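Local coordinates for protein cycloalternan-forming enzyme (Listeria monocytogenes serovar 1/2a, PDB 5F7U) that is a multidomain member of glycosyl hydrolase family 31 built round a TIM barrel, and binds glycans and magnesium ions, at residues N130-M138 against S146-E154; P640-A648 against D684-Q692. The protein carries 1 engineered substitution. All coordinates share one frame; numbering follows the deposited sequence.

Contact 1. Residues N130-M138 against S146-E154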
loop_
_atom_site.group_PDB
_atom_site.type_symbol
_atom_site.label_atom_id
_atom_site.label_comp_id
_atom_site.label_asym_id
_atom_site.label_seq_id
_atom_site.Cartn_x
_atom_site.Cartn_y
_atom_site.Cartn_z
ATOM N N ASN A 130 -32.779 20.621 -7.096
ATOM C CA ASN A 130 -33.616 19.607 -7.737
ATOM C C ASN A 130 -33.942 18.413 -6.826
ATOM O O ASN A 130 -34.507 17.419 -7.289
ATOM C CB ASN A 130 -32.972 19.140 -9.046
ATOM C CG ASN A 130 -32.931 20.237 -10.099
ATOM O OD1 ASN A 130 -31.842 20.599 -10.600
ATOM N ND2 ASN A 130 -34.075 20.790 -10.417
ATOM N N GLY A 131 -33.582 18.491 -5.550
ATOM C CA GLY A 131 -33.972 17.457 -4.587
ATOM C C GLY A 131 -32.952 16.341 -4.421
ATOM O O GLY A 131 -32.710 15.894 -3.297
ATOM N N ASP A 132 -32.343 15.892 -5.520
ATOM C CA ASP A 132 -31.293 14.862 -5.463
ATOM C C ASP A 132 -29.975 15.422 -6.001
ATOM O O ASP A 132 -28.999 14.682 -6.221
ATOM C CB ASP A 132 -31.718 13.619 -6.267
ATOM C CG ASP A 132 -32.006 13.922 -7.752
ATOM O OD1 ASP A 132 -31.972 15.101 -8.187
ATOM O OD2 ASP A 132 -32.280 12.954 -8.502
ATOM N N SER A 133 -29.975 16.730 -6.229
ATOM C CA SER A 133 -28.845 17.438 -6.837
ATOM C C SER A 133 -29.130 18.928 -6.819
ATOM O O SER A 133 -30.288 19.345 -6.905
ATOM C CB SER A 133 -28.648 16.983 -8.294
ATOM O OG SER A 133 -27.715 17.821 -8.950
ATOM N N ILE A 134 -28.063 19.725 -6.747
ATOM C CA ILE A 134 -28.187 21.184 -6.797
ATOM C C ILE A 134 -27.391 21.694 -7.996
ATOM O O ILE A 134 -26.253 21.265 -8.204
ATOM C CB ILE A 134 -27.647 21.831 -5.501
ATOM C CG1 ILE A 134 -28.435 21.332 -4.282
ATOM C CG2 ILE A 134 -27.713 23.361 -5.583
ATOM C CD1 ILE A 134 -27.748 21.668 -2.976
ATOM N N THR A 135 -27.971 22.604 -8.775
ATOM C CA THR A 135 -27.254 23.245 -9.880
ATOM C C THR A 135 -26.872 24.649 -9.472
ATOM O O THR A 135 -27.728 25.428 -9.032
ATOM C CB THR A 135 -28.159 23.353 -11.125
ATOM O OG1 THR A 135 -28.606 22.043 -11.486
ATOM C CG2 THR A 135 -27.437 24.036 -12.318
ATOM N N LEU A 136 -25.601 24.992 -9.657
ATOM C CA LEU A 136 -25.185 26.389 -9.527
ATOM C C LEU A 136 -24.979 26.931 -10.932
ATOM O O LEU A 136 -24.088 26.481 -11.640
ATOM C CB LEU A 136 -23.891 26.491 -8.704
ATOM C CG LEU A 136 -23.849 25.808 -7.326
ATOM C CD1 LEU A 136 -22.488 26.024 -6.662
ATOM C CD2 LEU A 136 -24.946 26.313 -6.405
ATOM N N ASN A 137 -25.839 27.859 -11.346
ATOM C CA ASN A 137 -25.691 28.523 -12.638
ATOM C C ASN A 137 -24.669 29.624 -12.486
ATOM O O ASN A 137 -24.775 30.447 -11.565
ATOM C CB ASN A 137 -27.041 29.054 -13.109
ATOM C CG ASN A 137 -27.992 27.938 -13.491
ATOM O OD1 ASN A 137 -27.712 27.163 -14.403
ATOM N ND2 ASN A 137 -29.116 27.862 -12.812
ATOM N N MET A 138 -23.686 29.652 -13.384
ATOM C CA MET A 138 -22.537 30.525 -13.214
ATOM C C MET A 138 -22.257 31.421 -14.407
ATOM O O MET A 138 -22.648 31.108 -15.537
ATOM C CB MET A 138 -21.301 29.681 -12.910
ATOM C CG MET A 138 -21.377 29.001 -11.562
ATOM S SD MET A 138 -20.243 27.617 -11.430
ATOM C CE MET A 138 -20.101 27.556 -9.648
ATOM N N SER A 146 -22.206 29.353 -20.693
ATOM C CA SER A 146 -23.030 29.479 -19.488
ATOM C C SER A 146 -22.783 28.284 -18.568
ATOM O O SER A 146 -23.581 27.334 -18.559
ATOM C CB SER A 146 -24.510 29.583 -19.846
ATOM O OG SER A 146 -24.731 30.663 -20.729
ATOM N N PRO A 147 -21.674 28.316 -17.798
ATOM C CA PRO A 147 -21.316 27.139 -16.974
ATOM C C PRO A 147 -22.326 26.758 -15.901
ATOM O O PRO A 147 -23.061 27.609 -15.389
ATOM C CB PRO A 147 -19.980 27.502 -16.338
ATOM C CG PRO A 147 -19.745 28.936 -16.611
ATOM C CD PRO A 147 -20.691 29.414 -17.654
ATOM N N LYS A 148 -22.360 25.465 -15.608
ATOM C CA LYS A 148 -23.168 24.942 -14.509
ATOM C C LYS A 148 -22.301 24.030 -13.690
ATOM O O LYS A 148 -21.624 23.162 -14.248
ATOM C CB LYS A 148 -24.345 24.132 -15.041
ATOM C CG LYS A 148 -25.412 24.983 -15.725
ATOM C CD LYS A 148 -26.420 24.053 -16.376
ATOM C CE LYS A 148 -27.394 24.799 -17.279
ATOM N NZ LYS A 148 -28.547 25.285 -16.472
ATOM N N LEU A 149 -22.314 24.241 -12.372
ATOM C CA LEU A 149 -21.659 23.339 -11.433
ATOM C C LEU A 149 -22.735 22.572 -10.668
ATOM O O LEU A 149 -23.583 23.180 -10.018
ATOM C CB LEU A 149 -20.781 24.109 -10.461
ATOM C CG LEU A 149 -20.055 23.268 -9.399
ATOM C CD1 LEU A 149 -19.081 22.258 -10.021
ATOM C CD2 LEU A 149 -19.298 24.201 -8.465
ATOM N N TYR A 150 -22.658 21.250 -10.722
ATOM C CA TYR A 150 -23.638 20.396 -10.061
ATOM C C TYR A 150 -23.064 19.804 -8.799
ATOM O O TYR A 150 -21.958 19.269 -8.817
ATOM C CB TYR A 150 -24.017 19.242 -10.975
ATOM C CG TYR A 150 -24.673 19.691 -12.230
ATOM C CD1 TYR A 150 -26.049 19.925 -12.268
ATOM C CD2 TYR A 150 -23.931 19.854 -13.395
ATOM C CE1 TYR A 150 -26.659 20.332 -13.446
ATOM C CE2 TYR A 150 -24.538 20.260 -14.576
ATOM C CZ TYR A 150 -25.888 20.505 -14.586
ATOM O OH TYR A 150 -26.496 20.884 -15.753
ATOM N N LEU A 151 -23.845 19.867 -7.725
ATOM C CA LEU A 151 -23.447 19.299 -6.441
ATOM C C LEU A 151 -24.398 18.166 -6.119
ATOM O O LEU A 151 -25.608 18.315 -6.256
ATOM C CB LEU A 151 -23.525 20.345 -5.323
ATOM C CG LEU A 151 -22.918 21.732 -5.535
ATOM C CD1 LEU A 151 -23.126 22.601 -4.306
ATOM C CD2 LEU A 151 -21.435 21.640 -5.857
ATOM N N SER A 152 -23.835 17.044 -5.678
ATOM C CA SER A 152 -24.625 15.926 -5.202
ATOM C C SER A 152 -23.879 15.240 -4.070
ATOM O O SER A 152 -22.673 15.453 -3.881
ATOM C CB SER A 152 -24.937 14.933 -6.337
ATOM O OG SER A 152 -23.746 14.418 -6.920
ATOM N N PHE A 153 -24.599 14.405 -3.327
ATOM C CA PHE A 153 -24.003 13.682 -2.210
ATOM C C PHE A 153 -23.925 12.206 -2.505
ATOM O O PHE A 153 -24.929 11.526 -2.540
ATOM C CB PHE A 153 -24.792 13.977 -0.920
ATOM C CG PHE A 153 -24.620 15.389 -0.441
ATOM C CD1 PHE A 153 -23.477 15.760 0.275
ATOM C CD2 PHE A 153 -25.565 16.378 -0.770
ATOM C CE1 PHE A 153 -23.291 17.085 0.693
ATOM C CE2 PHE A 153 -25.379 17.697 -0.357
ATOM C CZ PHE A 153 -24.242 18.052 0.375
ATOM N N GLU A 154 -22.714 11.711 -2.730
ATOM C CA GLU A 154 -22.498 10.265 -2.835
ATOM C C GLU A 154 -22.906 9.593 -1.512
ATOM O O GLU A 154 -23.472 8.505 -1.507
ATOM C CB GLU A 154 -21.036 9.981 -3.219
ATOM C CG GLU A 154 -20.714 8.516 -3.521
ATOM C CD GLU A 154 -20.465 7.673 -2.285
ATOM O OE1 GLU A 154 -20.093 8.232 -1.230
ATOM O OE2 GLU A 154 -20.651 6.442 -2.340
HETATM O O HOH W 1 -27.412 14.759 -3.799
HETATM O O HOH W 2 -25.767 28.328 -16.437
#

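Contact 2. Residues P640-A648 against D684-Q692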
loop_
_atom_site.group_PDB
_atom_site.type_symbol
_atom_site.label_atom_id
_atom_site.label_comp_id
_atom_site.label_asym_id
_atom_site.label_seq_id
_atom_site.Cartn_x
_atom_site.Cartn_y
_atom_site.Cartn_z
ATOM N N PRO A 640 22.352 -8.815 -1.607
ATOM C CA PRO A 640 22.229 -8.039 -0.356
ATOM C C PRO A 640 23.218 -8.506 0.693
ATOM O O PRO A 640 23.600 -9.687 0.716
ATOM C CB PRO A 640 20.788 -8.320 0.102
ATOM C CG PRO A 640 20.343 -9.502 -0.704
ATOM C CD PRO A 640 21.065 -9.378 -2.020
ATOM N N THR A 641 23.645 -7.586 1.552
ATOM C CA THR A 641 24.442 -7.982 2.700
ATOM C C THR A 641 23.540 -8.778 3.645
ATOM O O THR A 641 22.307 -8.689 3.560
ATOM C CB THR A 641 24.960 -6.749 3.452
ATOM O OG1 THR A 641 23.838 -5.971 3.891
ATOM C CG2 THR A 641 25.817 -5.874 2.527
ATOM N N ALA A 642 24.156 -9.509 4.572
ATOM C CA ALA A 642 23.397 -10.266 5.569
ATOM C C ALA A 642 22.537 -9.333 6.405
ATOM O O ALA A 642 21.379 -9.659 6.734
ATOM C CB ALA A 642 24.337 -11.074 6.450
ATOM N N GLU A 643 23.098 -8.165 6.723
ATOM C CA GLU A 643 22.374 -7.140 7.482
ATOM C C GLU A 643 21.113 -6.704 6.743
ATOM O O GLU A 643 20.019 -6.716 7.306
ATOM C CB GLU A 643 23.280 -5.922 7.718
ATOM C CG GLU A 643 22.600 -4.843 8.564
ATOM C CD GLU A 643 23.345 -3.522 8.561
ATOM O OE1 GLU A 643 22.915 -2.613 9.300
ATOM O OE2 GLU A 643 24.362 -3.392 7.838
ATOM N N LEU A 644 21.255 -6.314 5.474
ATOM C CA LEU A 644 20.066 -5.912 4.703
ATOM C C LEU A 644 19.067 -7.064 4.613
ATOM O O LEU A 644 17.859 -6.850 4.775
ATOM C CB LEU A 644 20.427 -5.420 3.291
ATOM C CG LEU A 644 19.223 -5.072 2.387
ATOM C CD1 LEU A 644 18.313 -3.966 2.955
ATOM C CD2 LEU A 644 19.703 -4.646 1.016
ATOM N N TYR A 645 19.569 -8.267 4.334
ATOM C CA TYR A 645 18.683 -9.409 4.173
ATOM C C TYR A 645 17.851 -9.615 5.457
ATOM O O TYR A 645 16.641 -9.832 5.377
ATOM C CB TYR A 645 19.458 -10.666 3.785
ATOM C CG TYR A 645 18.529 -11.780 3.345
ATOM C CD1 TYR A 645 18.078 -11.844 2.023
ATOM C CD2 TYR A 645 18.073 -12.746 4.262
ATOM C CE1 TYR A 645 17.220 -12.841 1.614
ATOM C CE2 TYR A 645 17.201 -13.746 3.856
ATOM C CZ TYR A 645 16.777 -13.780 2.534
ATOM O OH TYR A 645 15.920 -14.769 2.109
ATOM N N LYS A 646 18.504 -9.526 6.616
ATOM C CA LYS A 646 17.841 -9.743 7.911
ATOM C C LYS A 646 16.832 -8.636 8.225
ATOM O O LYS A 646 15.713 -8.912 8.698
ATOM C CB LYS A 646 18.885 -9.862 9.042
ATOM C CG LYS A 646 19.619 -11.189 9.049
ATOM C CD LYS A 646 20.547 -11.231 10.251
ATOM C CE LYS A 646 21.158 -12.614 10.467
ATOM N NZ LYS A 646 21.980 -12.533 11.715
ATOM N N ARG A 647 17.207 -7.387 7.936
ATOM C CA ARG A 647 16.312 -6.240 8.173
ATOM C C ARG A 647 15.079 -6.302 7.292
ATOM O O ARG A 647 13.962 -6.052 7.763
ATOM C CB ARG A 647 17.047 -4.904 7.975
ATOM C CG ARG A 647 18.174 -4.632 8.965
ATOM C CD ARG A 647 17.664 -4.649 10.407
ATOM N NE ARG A 647 18.585 -4.042 11.364
ATOM C CZ ARG A 647 18.449 -4.130 12.679
ATOM N NH1 ARG A 647 17.390 -4.760 13.201
ATOM N NH2 ARG A 647 19.345 -3.555 13.462
ATOM N N ALA A 648 15.290 -6.655 6.025
ATOM C CA ALA A 648 14.225 -6.775 5.045
ATOM C C ALA A 648 13.298 -7.945 5.387
ATOM O O ALA A 648 12.079 -7.798 5.302
ATOM C CB ALA A 648 14.817 -6.952 3.660
ATOM N N ASP A 684 26.925 -16.112 5.998
ATOM C CA ASP A 684 26.369 -15.899 7.328
ATOM C C ASP A 684 25.269 -16.909 7.624
ATOM O O ASP A 684 24.117 -16.705 7.230
ATOM C CB ASP A 684 25.839 -14.458 7.491
ATOM C CG ASP A 684 25.432 -14.139 8.930
ATOM O OD1 ASP A 684 25.308 -15.065 9.775
ATOM O OD2 ASP A 684 25.267 -12.930 9.219
ATOM N N GLU A 685 25.630 -17.976 8.350
ATOM C CA GLU A 685 24.700 -19.063 8.665
ATOM C C GLU A 685 23.506 -18.611 9.517
ATOM O O GLU A 685 22.439 -19.219 9.453
ATOM C CB GLU A 685 25.431 -20.242 9.330
ATOM C CG GLU A 685 26.323 -21.019 8.355
ATOM C CD GLU A 685 26.922 -22.307 8.927
ATOM O OE1 GLU A 685 26.403 -22.878 9.924
ATOM O OE2 GLU A 685 27.928 -22.788 8.350
ATOM N N THR A 686 23.691 -17.535 10.296
ATOM C CA THR A 686 22.633 -17.048 11.197
ATOM C C THR A 686 21.430 -16.437 10.450
ATOM O O THR A 686 20.395 -16.194 11.063
ATOM C CB THR A 686 23.149 -16.020 12.218
ATOM O OG1 THR A 686 23.520 -14.812 11.532
ATOM C CG2 THR A 686 24.349 -16.575 13.000
ATOM N N ILE A 687 21.569 -16.216 9.138
ATOM C CA ILE A 687 20.443 -15.763 8.310
ATOM C C ILE A 687 19.267 -16.739 8.390
ATOM O O ILE A 687 18.112 -16.318 8.502
ATOM C CB ILE A 687 20.865 -15.540 6.839
ATOM C CG1 ILE A 687 21.635 -14.217 6.701
ATOM C CG2 ILE A 687 19.658 -15.518 5.908
ATOM C CD1 ILE A 687 22.308 -14.042 5.353
ATOM N N LEU A 688 19.574 -18.038 8.337
ATOM C CA LEU A 688 18.517 -19.045 8.355
ATOM C C LEU A 688 17.631 -19.007 9.616
ATOM O O LEU A 688 16.400 -18.911 9.465
ATOM C CB LEU A 688 19.023 -20.461 8.004
ATOM C CG LEU A 688 17.903 -21.518 7.985
ATOM C CD1 LEU A 688 16.910 -21.285 6.839
ATOM C CD2 LEU A 688 18.511 -22.908 7.915
ATOM N N PRO A 689 18.228 -19.069 10.837
ATOM C CA PRO A 689 17.365 -18.995 12.033
ATOM C C PRO A 689 16.625 -17.667 12.183
ATOM O O PRO A 689 15.492 -17.661 12.668
ATOM C CB PRO A 689 18.332 -19.231 13.214
ATOM C CG PRO A 689 19.706 -19.129 12.643
ATOM C CD PRO A 689 19.589 -19.526 11.198
ATOM N N THR A 690 17.230 -16.569 11.720
ATOM C CA THR A 690 16.551 -15.272 11.742
ATOM C C THR A 690 15.370 -15.255 10.767
ATOM O O THR A 690 14.260 -14.822 11.129
ATOM C CB THR A 690 17.549 -14.119 11.496
ATOM O OG1 THR A 690 18.524 -14.158 12.543
ATOM C CG2 THR A 690 16.842 -12.773 11.524
ATOM N N PHE A 691 15.588 -15.759 9.554
ATOM C CA PHE A 691 14.494 -15.890 8.582
ATOM C C PHE A 691 13.358 -16.772 9.130
ATOM O O PHE A 691 12.191 -16.409 9.045
ATOM C CB PHE A 691 14.981 -16.435 7.233
ATOM C CG PHE A 691 13.961 -16.336 6.136
ATOM C CD1 PHE A 691 12.989 -17.330 5.965
ATOM C CD2 PHE A 691 13.977 -15.254 5.254
ATOM C CE1 PHE A 691 12.041 -17.232 4.947
ATOM C CE2 PHE A 691 13.037 -15.143 4.240
ATOM C CZ PHE A 691 12.068 -16.145 4.071
ATOM N N GLN A 692 13.716 -17.940 9.659
ATOM C CA GLN A 692 12.742 -18.849 10.269
ATOM C C GLN A 692 11.958 -18.172 11.384
ATOM O O GLN A 692 10.729 -18.294 11.434
ATOM C CB GLN A 692 13.449 -20.092 10.809
ATOM C CG GLN A 692 13.953 -21.030 9.721
ATOM C CD GLN A 692 14.871 -22.103 10.270
ATOM O OE1 GLN A 692 15.407 -21.971 11.366
ATOM N NE2 GLN A 692 15.056 -23.190 9.507
HETATM O O HOH W 3 24.218 -11.040 10.847
#

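Contact 1. Residues N130-M138 against S146-E154
Lys148 lies alongside Asn137 in a non-hydrogen-bonded antiparallel pair, and its chain can be followed atom by atom. Lys148 CB sits 4.1 Å from Thr135 CG2. Lys148 CG comes within 3.4 Å of Asn137 OD1, and CD and CE then skirt the same oxygen. An otherwise extended chain turns at its last torsion (chi4 -87°), which brings Lys148 NZ to 2.9 Å from Asn137 OD1, a hydrogen bond received in the carbonyl plane. Asn137 ND2 is held by Ser126 OG, so both ends of the amide are fixed and its rotation is set. The frame is a beta hairpin whose strand axes run antiparallel (161° between their directions) and approach to 4.6 Å. Paired backbone bonds join Ile134 to Leu151 and Leu136 to Leu149; Leu136 N to Leu149 O measures 2.7 Å. These four side chains share the face opposite Lys148, where Leu136 CD1 meets Leu149 CD2 at 4.1 Å and Leu151 packs on Met205 of strand 203-209, consistent with a mutarotase-like beta sandwich. Back on the lysine's face, Thr135 OG1 approaches Tyr150 CE1 obliquely at 3.2 Å, while the tyrosine hydroxyl bonds to Glu169 O. Past Ile134-Leu151, a water bridges Asp132 O and Phe153 N, 2.9 Å from each.

Contact 2. Residues P640-A648 against D684-Q692
Lys646 NZ is gripped by three groups: Thr686 OG1 at 2.8 Å, a water molecule, and Asp790, which forms a salt bridge with it and also accepts from Thr690 OG1. The lysine chain is fully extended beyond CG, which carries the ammonium across to the start of the facing helix. The same water donates to Asp684 OD2 at 2.7 Å; the direct gap from Lys646 NZ to that oxygen, 4.1 Å, is too long for a salt bridge. Thr686 OG1 donates a hydrogen bond to Asp684 OD1, which also caps Thr686 N. Both donors reach that oxygen from one face of the carboxylate, about 30° out of its plane. Helices 642-653 and 687-700 run nearly parallel here (13°, segment axes 9.9 Å apart) on the outside of the TIM barrel; the first is the crossover between strands 628-631 and 657-660, the second comes after the last barrel strand and helix 675-682. Beside the polar cluster, Ile687 forks: Ile687 CD1 rests 3.8 Å from Ala642 CB, and Ile687 CG2 lies 3.6 Å from Tyr645 CD2, the latter two side chains crossing at about a right angle. Tyr645 OH, hydrogen-bonded to Arg673 O, comes within 3.6 Å of Phe691 CE2, and both residues also touch Pro675.

How the contacts relate
The two contacts lie on opposite sides of the chain's centre, with their own centres 59 Å apart and their nearest atoms about 37 Å apart. They share no helix, strand or sheet. Contact 1 comes first and closes before contact 2 opens; it is a local hairpin with a short connection in the N-terminal beta region, whereas contact 2 joins helices whose segments are separated by 35 residues that include barrel strand 657-660 and helix 675-682. Between the contacts the chain runs through the rest of the mutarotase-like domain and most of the eight-stranded barrel. Each belongs to a different structural unit, a beta-rich module and the barrel's helical shell, and the two do not touch.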